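Local coordinates for protein pumilio homolog 23 (Arabidopsis thaliana, PDB 5WZJ) that binds RNA in a sequence-specific way through its pumilio repeats, recognises 18S rRNA, and probably regulates translation and mRNA stability, at residues A[284-287]-A[288-291]; A[303-307]-A[308-312]; A[313-316]-A[317-321]; A[323-326]-A[327-330]. One frame throughout, in Å; residues are numbered along the deposited sequence.

Contact 1 of 4, residues A[284-287]-A[288-291]; sequences NSFS and HLVE. With nucleotides of chain B.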
# COMPACT_ATOMS: atom_id res chain seq x y z
N ASN A 284 -5.96 2.61 -18.18
CA ASN A 284 -5.48 2.92 -16.83
C ASN A 284 -6.53 2.60 -15.77
O ASN A 284 -6.19 2.08 -14.70
CB ASN A 284 -5.05 4.38 -16.70
CG ASN A 284 -4.58 4.70 -15.28
OD1 ASN A 284 -3.54 4.22 -14.84
ND2 ASN A 284 -5.38 5.47 -14.55
N SER A 285 -7.80 2.90 -16.03
CA SER A 285 -8.83 2.64 -15.03
C SER A 285 -9.08 1.15 -14.84
O SER A 285 -9.21 0.67 -13.71
CB SER A 285 -10.12 3.36 -15.41
OG SER A 285 -9.91 4.76 -15.38
N PHE A 286 -9.20 0.39 -15.94
CA PHE A 286 -9.50 -1.04 -15.82
C PHE A 286 -8.32 -1.81 -15.24
O PHE A 286 -8.51 -2.77 -14.48
CB PHE A 286 -9.88 -1.60 -17.20
CG PHE A 286 -10.43 -3.00 -17.16
CD1 PHE A 286 -11.47 -3.33 -16.29
CD2 PHE A 286 -9.94 -3.97 -18.01
CE1 PHE A 286 -11.99 -4.63 -16.27
CE2 PHE A 286 -10.46 -5.27 -18.00
CZ PHE A 286 -11.49 -5.59 -17.13
N SER A 287 -7.09 -1.42 -15.60
CA SER A 287 -5.93 -2.13 -15.07
C SER A 287 -5.91 -2.05 -13.55
O SER A 287 -5.69 -3.06 -12.87
CB SER A 287 -4.63 -1.58 -15.67
OG SER A 287 -4.45 -0.21 -15.35
N HIS A 288 -6.18 -0.87 -12.99
CA HIS A 288 -6.28 -0.76 -11.53
C HIS A 288 -7.36 -1.68 -10.97
O HIS A 288 -7.19 -2.29 -9.90
CB HIS A 288 -6.55 0.68 -11.11
CG HIS A 288 -5.34 1.54 -11.04
ND1 HIS A 288 -5.00 2.44 -12.03
CD2 HIS A 288 -4.39 1.67 -10.08
CE1 HIS A 288 -3.89 3.08 -11.68
NE2 HIS A 288 -3.51 2.63 -10.51
N LEU A 289 -8.51 -1.76 -11.65
CA LEU A 289 -9.58 -2.64 -11.19
C LEU A 289 -9.15 -4.11 -11.22
O LEU A 289 -9.42 -4.86 -10.27
CB LEU A 289 -10.84 -2.45 -12.05
CG LEU A 289 -12.09 -3.26 -11.67
CD1 LEU A 289 -12.41 -3.13 -10.18
CD2 LEU A 289 -13.29 -2.78 -12.48
N VAL A 290 -8.51 -4.54 -12.31
CA VAL A 290 -8.16 -5.96 -12.41
C VAL A 290 -7.06 -6.33 -11.40
O VAL A 290 -7.02 -7.46 -10.92
CB VAL A 290 -7.75 -6.30 -13.86
CG1 VAL A 290 -7.37 -7.79 -13.97
CG2 VAL A 290 -8.91 -5.99 -14.82
N GLU A 291 -6.16 -5.39 -11.07
CA GLU A 291 -5.22 -5.62 -9.97
C GLU A 291 -5.96 -6.07 -8.72
O GLU A 291 -5.56 -7.04 -8.06
CB GLU A 291 -4.43 -4.36 -9.64
CG GLU A 291 -3.37 -3.93 -10.65
CD GLU A 291 -2.64 -2.70 -10.13
OE1 GLU A 291 -2.77 -1.61 -10.73
OE2 GLU A 291 -1.98 -2.83 -9.08
P G B 7 4.82 6.98 -13.87
OP1 G B 7 5.20 8.04 -14.83
OP2 G B 7 4.77 7.18 -12.40
O5' G B 7 3.34 6.50 -14.22
C5' G B 7 2.94 6.30 -15.56
C4' G B 7 1.54 5.76 -15.63
O4' G B 7 1.51 4.34 -15.29
C3' G B 7 0.54 6.37 -14.66
O3' G B 7 0.10 7.65 -15.08
C2' G B 7 -0.56 5.31 -14.63
O2' G B 7 -1.37 5.40 -15.78
C1' G B 7 0.27 4.02 -14.71
N9 G B 7 0.50 3.46 -13.37
C8 G B 7 1.39 3.91 -12.42
N7 G B 7 1.32 3.23 -11.31
C5 G B 7 0.32 2.29 -11.53
C6 G B 7 -0.21 1.27 -10.69
O6 G B 7 0.13 1.00 -9.54
N1 G B 7 -1.20 0.53 -11.31
C2 G B 7 -1.65 0.76 -12.58
N2 G B 7 -2.63 -0.05 -13.02
N3 G B 7 -1.18 1.70 -13.38
C4 G B 7 -0.20 2.42 -12.80
P A B 8 -0.26 8.77 -13.98
OP1 A B 8 -0.68 9.98 -14.71
OP2 A B 8 0.81 8.85 -12.96
O5' A B 8 -1.51 8.12 -13.24
C5' A B 8 -2.03 8.70 -12.07
C4' A B 8 -3.49 8.97 -12.27
O4' A B 8 -4.21 7.70 -12.35
C3' A B 8 -4.18 9.75 -11.16
O3' A B 8 -4.04 11.15 -11.38
C2' A B 8 -5.61 9.28 -11.27
O2' A B 8 -6.21 9.98 -12.36
C1' A B 8 -5.43 7.81 -11.68
N9 A B 8 -5.41 6.84 -10.56
C8 A B 8 -4.55 6.73 -9.49
N7 A B 8 -4.81 5.70 -8.70
C5 A B 8 -5.90 5.08 -9.29
C6 A B 8 -6.66 3.94 -8.97
N6 A B 8 -6.47 3.15 -7.91
N1 A B 8 -7.68 3.62 -9.81
C2 A B 8 -7.92 4.37 -10.89
N3 A B 8 -7.28 5.46 -11.29
C4 A B 8 -6.26 5.76 -10.44
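The backbone oxygen of Asn-284 takes two N-H groups of His-288, one turn further along the helix. The bond from His-288 ND1 is the better one: ND1 lies 2.9 Å from Asn-284 O, with 156° at the hydrogen. The bond from His-288 N to the same oxygen is weak. The ring bond fixes the rotation of the imidazole. It also leaves both faces of the ring to RNA bases. The guanine of G7 of chain B lies over one face, with its C2 3.3 Å above the ring plane. The adenine of A8 of chain B lies over the other.

Two further side chains read the edge of G7. Glu-291 OE1 accepts from G7 N1 at 2.7 Å and from G7 N2 at 2.8 Å. Arg-181 holds the second oxygen, OE2, in a salt bridge, which would steady the carboxylate. Ser-287 OG accepts from G7 N2 at 3.0 Å. A chi1 of 61°, with OG between the backbone N and the carbonyl carbon, places the hydroxyl to meet that amino group. Asn-284 OD1 reaches the sugar and is met by G7 O2' at 2.6 Å.

On another side of the helix, Phe-286 and Val-290 pack without RNA. Val-290 CG2 sits over the centre of the Phe-286 ring, 3.5 Å from its centroid, in a CH-pi contact. Helix 284-296 is thus the RNA-reading helix of a pumilio repeat. Serine and glutamate four residues apart, with a ring residue beside the serine, are the classic PUF code for guanine.

Contact 2 of 4, residues A[303-307]-A[308-312]; sequences NEMFN and KVFKN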
# COMPACT_ATOMS: atom_id res chain seq x y z
N ASN A 303 -7.65 -19.06 -11.23
CA ASN A 303 -7.10 -20.00 -12.20
C ASN A 303 -7.72 -19.80 -13.57
O ASN A 303 -7.04 -19.91 -14.60
CB ASN A 303 -7.30 -21.44 -11.73
CG ASN A 303 -6.43 -21.79 -10.53
OD1 ASN A 303 -5.50 -21.06 -10.19
ND2 ASN A 303 -6.72 -22.92 -9.88
N GLU A 304 -9.02 -19.48 -13.61
CA GLU A 304 -9.70 -19.27 -14.88
C GLU A 304 -9.19 -18.00 -15.57
O GLU A 304 -8.98 -17.99 -16.79
CB GLU A 304 -11.21 -19.22 -14.66
CG GLU A 304 -12.06 -18.98 -15.91
CD GLU A 304 -12.20 -20.20 -16.81
OE1 GLU A 304 -11.55 -21.23 -16.53
OE2 GLU A 304 -12.97 -20.12 -17.80
N MET A 305 -8.99 -16.91 -14.81
CA MET A 305 -8.42 -15.70 -15.40
C MET A 305 -7.01 -15.96 -15.93
O MET A 305 -6.66 -15.54 -17.04
CB MET A 305 -8.43 -14.57 -14.38
CG MET A 305 -9.85 -14.10 -14.03
SD MET A 305 -9.84 -12.77 -12.82
CE MET A 305 -9.28 -11.42 -13.86
N PHE A 306 -6.18 -16.64 -15.13
CA PHE A 306 -4.82 -16.99 -15.56
C PHE A 306 -4.85 -17.72 -16.90
O PHE A 306 -4.15 -17.35 -17.85
CB PHE A 306 -4.15 -17.85 -14.49
CG PHE A 306 -2.71 -18.18 -14.78
CD1 PHE A 306 -2.37 -19.18 -15.68
CD2 PHE A 306 -1.69 -17.52 -14.11
CE1 PHE A 306 -1.04 -19.49 -15.94
CE2 PHE A 306 -0.36 -17.81 -14.37
CZ PHE A 306 -0.03 -18.80 -15.28
N ASN A 307 -5.71 -18.74 -17.02
CA ASN A 307 -5.72 -19.57 -18.22
C ASN A 307 -6.36 -18.86 -19.41
O ASN A 307 -5.82 -18.89 -20.53
CB ASN A 307 -6.45 -20.88 -17.93
CG ASN A 307 -5.64 -21.79 -17.02
OD1 ASN A 307 -4.42 -21.90 -17.16
ND2 ASN A 307 -6.32 -22.45 -16.09
N LYS A 308 -7.51 -18.21 -19.22
CA LYS A 308 -8.27 -17.72 -20.36
C LYS A 308 -7.90 -16.30 -20.77
O LYS A 308 -8.12 -15.94 -21.93
CB LYS A 308 -9.78 -17.77 -20.06
CG LYS A 308 -10.27 -19.14 -19.61
CD LYS A 308 -10.04 -20.23 -20.67
CE LYS A 308 -10.59 -21.59 -20.19
NZ LYS A 308 -12.08 -21.53 -19.94
N VAL A 309 -7.36 -15.49 -19.88
CA VAL A 309 -7.08 -14.09 -20.17
C VAL A 309 -5.58 -13.84 -20.35
O VAL A 309 -5.15 -13.28 -21.36
CB VAL A 309 -7.67 -13.17 -19.08
CG1 VAL A 309 -7.13 -11.76 -19.22
CG2 VAL A 309 -9.20 -13.19 -19.17
N PHE A 310 -4.77 -14.27 -19.38
CA PHE A 310 -3.38 -13.80 -19.30
C PHE A 310 -2.38 -14.73 -19.98
O PHE A 310 -1.41 -14.24 -20.57
CB PHE A 310 -2.99 -13.60 -17.84
CG PHE A 310 -3.74 -12.50 -17.17
CD1 PHE A 310 -3.39 -11.18 -17.42
CD2 PHE A 310 -4.82 -12.77 -16.36
CE1 PHE A 310 -4.10 -10.14 -16.85
CE2 PHE A 310 -5.53 -11.73 -15.76
CZ PHE A 310 -5.18 -10.42 -16.01
N LYS A 311 -2.59 -16.04 -19.90
CA LYS A 311 -1.61 -16.98 -20.43
C LYS A 311 -1.37 -16.70 -21.92
O LYS A 311 -2.31 -16.42 -22.67
CB LYS A 311 -2.09 -18.42 -20.22
CG LYS A 311 -1.04 -19.50 -20.58
CD LYS A 311 -1.64 -20.91 -20.55
CE LYS A 311 -0.65 -21.94 -21.12
NZ LYS A 311 -1.17 -23.34 -21.01
N ASN A 312 -0.10 -16.72 -22.32
CA ASN A 312 0.42 -16.42 -23.65
C ASN A 312 0.50 -14.92 -23.95
O ASN A 312 1.03 -14.55 -24.99
CB ASN A 312 -0.38 -17.10 -24.78
CG ASN A 312 -0.42 -18.60 -24.61
OD1 ASN A 312 0.60 -19.22 -24.33
ND2 ASN A 312 -1.59 -19.19 -24.73
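Glu-304 and Lys-308 pair one turn apart on helix 299-310, in the curved stack of pumilio repeats. The boundary between the fifth and sixth repeats falls between Asn-307 and Lys-308. The two side chains cross obliquely and meet in a salt bridge, with Lys-308 NZ 2.7 Å from Glu-304 OE2. Both chains bend to get there. Glu-304 turns at chi2 (76°), and Lys-308 turns at chi2 and again near its end. NZ approaches OE2 on the syn side, 32° out of the carboxylate plane. The same oxygen also accepts from the backbone N of Ile-269, so OE2 joins the helix to a loop as well.

The buried side is apolar. Met-305 CE lies 4.2 Å from Phe-310 CE2. Val-309 CG1 sits over the centre of one face of the Phe-310 ring. This ring reaches Val-290 and Leu-294 of helix 284-296, and Val-326 and Ile-327 of helix 323-332.

The backbone widens into a pi-type turn here, just before Lys-311 leaves the helix. Lys-311 N bonds to Phe-306 O at 2.9 Å. Met-305 O takes two donors, Val-309 N at 2.9 Å and Phe-310 N at 3.3 Å.

Contact 3 of 4, residues A[313-316]-A[317-321]; sequences SLFE and LSVDR. With nucleotides of chain B.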
# COMPACT_ATOMS: atom_id res chain seq x y z
N SER A 313 0.01 -14.04 -23.07
CA SER A 313 0.15 -12.60 -23.28
C SER A 313 1.01 -11.93 -22.21
O SER A 313 1.02 -10.70 -22.12
CB SER A 313 -1.23 -11.93 -23.32
OG SER A 313 -2.03 -12.46 -24.38
N LEU A 314 1.73 -12.71 -21.40
CA LEU A 314 2.33 -12.15 -20.19
C LEU A 314 3.37 -11.08 -20.52
O LEU A 314 3.42 -10.03 -19.87
CB LEU A 314 2.96 -13.27 -19.36
CG LEU A 314 2.00 -14.30 -18.76
CD1 LEU A 314 2.75 -15.26 -17.84
CD2 LEU A 314 0.86 -13.59 -17.99
N PHE A 315 4.22 -11.32 -21.52
CA PHE A 315 5.28 -10.36 -21.80
C PHE A 315 4.71 -9.10 -22.43
O PHE A 315 5.11 -7.99 -22.06
CB PHE A 315 6.37 -10.96 -22.68
CG PHE A 315 7.45 -9.98 -23.03
CD1 PHE A 315 8.30 -9.49 -22.05
CD2 PHE A 315 7.58 -9.49 -24.32
CE1 PHE A 315 9.27 -8.55 -22.35
CE2 PHE A 315 8.56 -8.55 -24.63
CZ PHE A 315 9.41 -8.09 -23.64
N GLU A 316 3.78 -9.25 -23.38
CA GLU A 316 3.17 -8.07 -23.99
C GLU A 316 2.53 -7.17 -22.94
O GLU A 316 2.67 -5.94 -23.00
CB GLU A 316 2.12 -8.48 -25.03
CG GLU A 316 1.46 -7.27 -25.69
CD GLU A 316 0.27 -7.63 -26.58
OE1 GLU A 316 0.15 -8.81 -26.97
OE2 GLU A 316 -0.54 -6.73 -26.87
N LEU A 317 1.83 -7.77 -21.97
CA LEU A 317 1.20 -6.97 -20.92
C LEU A 317 2.24 -6.38 -19.96
O LEU A 317 2.05 -5.27 -19.43
CB LEU A 317 0.16 -7.81 -20.18
CG LEU A 317 -1.04 -8.25 -21.03
CD1 LEU A 317 -1.91 -9.27 -20.30
CD2 LEU A 317 -1.89 -7.05 -21.49
N SER A 318 3.36 -7.08 -19.77
CA SER A 318 4.41 -6.60 -18.88
C SER A 318 5.16 -5.39 -19.43
O SER A 318 5.78 -4.67 -18.65
CB SER A 318 5.40 -7.72 -18.59
OG SER A 318 4.77 -8.78 -17.89
N VAL A 319 5.12 -5.15 -20.74
CA VAL A 319 5.79 -3.96 -21.27
C VAL A 319 4.85 -2.77 -21.36
O VAL A 319 5.29 -1.66 -21.70
CB VAL A 319 6.44 -4.22 -22.64
CG1 VAL A 319 7.46 -5.34 -22.52
CG2 VAL A 319 5.40 -4.54 -23.70
N ASP A 320 3.57 -2.95 -21.04
CA ASP A 320 2.64 -1.83 -21.08
C ASP A 320 2.68 -1.04 -19.78
O ASP A 320 2.72 -1.61 -18.68
CB ASP A 320 1.23 -2.31 -21.36
CG ASP A 320 0.23 -1.18 -21.34
OD1 ASP A 320 0.25 -0.40 -22.31
OD2 ASP A 320 -0.53 -1.05 -20.35
N ARG A 321 2.63 0.29 -19.92
CA ARG A 321 2.76 1.19 -18.78
C ARG A 321 1.69 0.98 -17.72
O ARG A 321 1.91 1.32 -16.55
CB ARG A 321 2.74 2.65 -19.27
CG ARG A 321 1.38 3.11 -19.78
CD ARG A 321 1.47 4.39 -20.65
NE ARG A 321 1.92 5.57 -19.93
CZ ARG A 321 1.11 6.43 -19.30
NH1 ARG A 321 1.62 7.49 -18.68
NH2 ARG A 321 -0.20 6.22 -19.30
P G B 7 4.82 6.98 -13.87
OP1 G B 7 5.20 8.04 -14.83
OP2 G B 7 4.77 7.18 -12.40
O5' G B 7 3.34 6.50 -14.22
C5' G B 7 2.94 6.30 -15.56
C4' G B 7 1.54 5.76 -15.63
O4' G B 7 1.51 4.34 -15.29
C3' G B 7 0.54 6.37 -14.66
O3' G B 7 0.10 7.65 -15.08
C2' G B 7 -0.56 5.31 -14.63
O2' G B 7 -1.37 5.40 -15.78
C1' G B 7 0.27 4.02 -14.71
N9 G B 7 0.50 3.46 -13.37
C8 G B 7 1.39 3.91 -12.42
N7 G B 7 1.32 3.23 -11.31
C5 G B 7 0.32 2.29 -11.53
C6 G B 7 -0.21 1.27 -10.69
O6 G B 7 0.13 1.00 -9.54
N1 G B 7 -1.20 0.53 -11.31
C2 G B 7 -1.65 0.76 -12.58
N2 G B 7 -2.63 -0.05 -13.02
N3 G B 7 -1.18 1.70 -13.38
C4 G B 7 -0.20 2.42 -12.80
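The ring of Phe-315 carries Val-319 over one face, four residues further on. Val-319 CG1 lies 3.9 Å from the ring centroid, 26° off the normal, in a CH-pi contact. It is offset to the rim and comes nearest at CZ, 3.6 Å away. Phe-315 also makes a cation-pi contact with Arg-350 and packs on Leu-354 of helix 351-356. The second flat group is the guanidinium of Arg-321. One face of it lies against the ribose of G7 of chain B, with C4' 3.5 Å above the plane and offset toward the rim.

The short helix 314-318 is held by its backbone and by one serine. Leu-317 N bonds to Ser-313 O at 3.0 Å. Leu-314 O accepts twice from Ser-318: from OG at 2.7 Å and from N at 3.0 Å. The two donors come from opposite faces of the carbonyl plane. A chi1 of -64° folds OG back beside its own backbone N, within reach of that oxygen. Val-319 N makes weak bonds to both Phe-315 O and Glu-316 O.

Two other side chains have polar partners beyond this stretch. Glu-316 OE2 pairs with Lys-282 NZ in a salt bridge. Asp-320 OD2 accepts from the backbone N of Cys-322 and of Ala-323, and so caps the start of the next helix. For buried Ser-318, the bond to Leu-314 O gives the hydroxyl an acceptor within its own helix, beside apolar neighbours such as Ile-327 and Leu-347.

Contact 4 of 4, residues A[323-326]-A[327-330]; sequences ANFV and IQAL. With nucleotides of chain B.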
# COMPACT_ATOMS: atom_id res chain seq x y z
N ALA A 323 -0.74 -2.15 -17.85
CA ALA A 323 -1.00 -3.57 -17.66
C ALA A 323 0.12 -4.28 -16.90
O ALA A 323 -0.12 -5.36 -16.36
CB ALA A 323 -1.21 -4.24 -19.01
N ASN A 324 1.34 -3.72 -16.86
CA ASN A 324 2.38 -4.46 -16.16
C ASN A 324 2.08 -4.56 -14.67
O ASN A 324 2.49 -5.52 -14.02
CB ASN A 324 3.77 -3.85 -16.39
CG ASN A 324 4.07 -2.67 -15.48
OD1 ASN A 324 4.67 -2.84 -14.42
ND2 ASN A 324 3.64 -1.48 -15.89
N PHE A 325 1.32 -3.61 -14.12
CA PHE A 325 0.92 -3.73 -12.72
C PHE A 325 -0.12 -4.82 -12.53
O PHE A 325 -0.17 -5.45 -11.46
CB PHE A 325 0.42 -2.39 -12.20
CG PHE A 325 1.48 -1.34 -12.12
CD1 PHE A 325 2.36 -1.30 -11.04
CD2 PHE A 325 1.64 -0.42 -13.15
CE1 PHE A 325 3.35 -0.34 -10.96
CE2 PHE A 325 2.64 0.53 -13.10
CZ PHE A 325 3.49 0.59 -11.99
N VAL A 326 -0.95 -5.08 -13.55
CA VAL A 326 -1.83 -6.24 -13.50
C VAL A 326 -1.02 -7.53 -13.49
O VAL A 326 -1.33 -8.47 -12.76
CB VAL A 326 -2.83 -6.23 -14.68
CG1 VAL A 326 -3.80 -7.40 -14.55
CG2 VAL A 326 -3.60 -4.91 -14.73
N ILE A 327 0.03 -7.59 -14.31
CA ILE A 327 0.87 -8.78 -14.32
C ILE A 327 1.54 -8.96 -12.96
O ILE A 327 1.65 -10.08 -12.45
CB ILE A 327 1.90 -8.70 -15.47
CG1 ILE A 327 1.17 -8.64 -16.81
CG2 ILE A 327 2.85 -9.90 -15.44
CD1 ILE A 327 0.12 -9.76 -17.00
N GLN A 328 1.95 -7.86 -12.33
CA GLN A 328 2.53 -7.95 -10.99
C GLN A 328 1.54 -8.57 -10.00
O GLN A 328 1.91 -9.43 -9.20
CB GLN A 328 2.97 -6.58 -10.51
CG GLN A 328 4.25 -6.05 -11.17
CD GLN A 328 4.64 -4.70 -10.59
OE1 GLN A 328 4.51 -4.48 -9.38
NE2 GLN A 328 5.10 -3.79 -11.45
N ALA A 329 0.28 -8.12 -10.05
CA ALA A 329 -0.75 -8.72 -9.20
C ALA A 329 -0.98 -10.18 -9.56
O ALA A 329 -1.12 -11.03 -8.68
CB ALA A 329 -2.05 -7.91 -9.30
N LEU A 330 -1.04 -10.49 -10.86
CA LEU A 330 -1.23 -11.88 -11.27
C LEU A 330 -0.11 -12.77 -10.75
O LEU A 330 -0.36 -13.84 -10.17
CB LEU A 330 -1.30 -11.97 -12.79
CG LEU A 330 -1.48 -13.39 -13.36
CD1 LEU A 330 -2.94 -13.82 -13.36
CD2 LEU A 330 -0.95 -13.41 -14.77
P G B 7 4.82 6.98 -13.87
OP1 G B 7 5.20 8.04 -14.83
OP2 G B 7 4.77 7.18 -12.40
O5' G B 7 3.34 6.50 -14.22
C5' G B 7 2.94 6.30 -15.56
C4' G B 7 1.54 5.76 -15.63
O4' G B 7 1.51 4.34 -15.29
C3' G B 7 0.54 6.37 -14.66
O3' G B 7 0.10 7.65 -15.08
C2' G B 7 -0.56 5.31 -14.63
O2' G B 7 -1.37 5.40 -15.78
C1' G B 7 0.27 4.02 -14.71
N9 G B 7 0.50 3.46 -13.37
C8 G B 7 1.39 3.91 -12.42
N7 G B 7 1.32 3.23 -11.31
C5 G B 7 0.32 2.29 -11.53
C6 G B 7 -0.21 1.27 -10.69
O6 G B 7 0.13 1.00 -9.54
N1 G B 7 -1.20 0.53 -11.31
C2 G B 7 -1.65 0.76 -12.58
N2 G B 7 -2.63 -0.05 -13.02
N3 G B 7 -1.18 1.70 -13.38
C4 G B 7 -0.20 2.42 -12.80
P U B 6 9.72 3.92 -10.33
OP1 U B 6 10.85 3.32 -11.07
OP2 U B 6 9.98 4.96 -9.31
O5' U B 6 8.67 4.53 -11.35
C5' U B 6 9.05 5.11 -12.59
C4' U B 6 7.98 4.90 -13.63
O4' U B 6 8.03 3.51 -14.06
C3' U B 6 6.55 5.15 -13.14
O3' U B 6 5.76 5.71 -14.19
C2' U B 6 6.05 3.74 -12.80
O2' U B 6 4.65 3.59 -12.87
C1' U B 6 6.76 2.90 -13.86
N1 U B 6 6.99 1.49 -13.48
C2 U B 6 6.26 0.51 -14.14
O2 U B 6 5.43 0.78 -15.00
N3 U B 6 6.54 -0.78 -13.75
C4 U B 6 7.46 -1.18 -12.81
O4 U B 6 7.61 -2.39 -12.57
C5 U B 6 8.18 -0.11 -12.18
C6 U B 6 7.93 1.16 -12.52
P U B 5 6.83 3.96 -4.59
OP1 U B 5 7.62 5.20 -4.76
OP2 U B 5 5.35 3.98 -4.52
O5' U B 5 7.24 2.94 -5.74
C5' U B 5 8.61 2.65 -6.00
C4' U B 5 8.80 2.07 -7.38
O4' U B 5 8.20 0.75 -7.42
C3' U B 5 8.14 2.87 -8.50
O3' U B 5 8.91 2.70 -9.68
C2' U B 5 6.80 2.16 -8.67
O2' U B 5 6.20 2.34 -9.94
C1' U B 5 7.20 0.71 -8.42
N1 U B 5 6.11 -0.14 -7.92
C2 U B 5 5.86 -1.31 -8.62
O2 U B 5 6.48 -1.62 -9.62
N3 U B 5 4.86 -2.10 -8.12
C4 U B 5 4.10 -1.84 -7.00
O4 U B 5 3.23 -2.65 -6.68
C5 U B 5 4.41 -0.62 -6.32
C6 U B 5 5.40 0.17 -6.78
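Asn-324 and Gln-328 lie side by side on helix 323-332, pointing the same way into the RNA. They are the edge-reading residues of a pumilio repeat, with Phe-325 as the ring residue, stacked on one face by the guanine of G7 of chain B. Asparagine and glutamine four residues apart are the usual PUF code for one uracil, but here the pair is split over two. Asn-324 matches two edge atoms of U6 of chain B. OD1 accepts from U6 N3 at 2.9 Å, and ND2 donates to U6 O2 at 3.0 Å. Gln-328 pairs in the same manner with U5 of chain B. OE1 accepts from U5 N3 at 2.7 Å and 172°, a nearly straight bond, and NE2 donates to U5 O2 at 3.2 Å. Gln-328 NE2 only approaches U6, coming within 3.1 Å of its O4.

In the stack on Phe-325, G7 C6 lies 3.4 Å above the ring plane. Asn-324 OD1 lies over the opposite face.

The next shell sets these groups in place. Asn-324 ND2 also donates to Asp-320 O, which ties the amide to the preceding turn. A chi1 of 83° brings OD1 and ND2 to the N3 and O2 edge of U6. Arg-181 packs on Phe-325 and Gln-328. Beneath the reading face, Val-326 packs on Ser-287 and Val-290, and Ile-327 on Leu-317. The two amide planes stand 47° apart, and a weak bond joins them, from Gln-328 NE2 to Asn-324 OD1 at 3.1 Å.

The four contacts come in series along the chain, on four successive helices, 284-296, 299-310, 314-318 and 323-332, with short turns at the ends of the second and third. Contact 1 belongs to the fifth pumilio repeat, contacts 3 and 4 to the sixth, and contact 2 spans the boundary. Contacts 1 and 4 have centres about 9 Å apart. Glu-291 touches Phe-325, and the two meet the same base, G7 of chain B, at its edge and on its face. Contact 2 lies behind them, and Phe-310 packs against both. Contact 3, centred about 8 Å from contact 4, leads into its helix. The fifth repeat reads G7; the sixth reads U6 and U5.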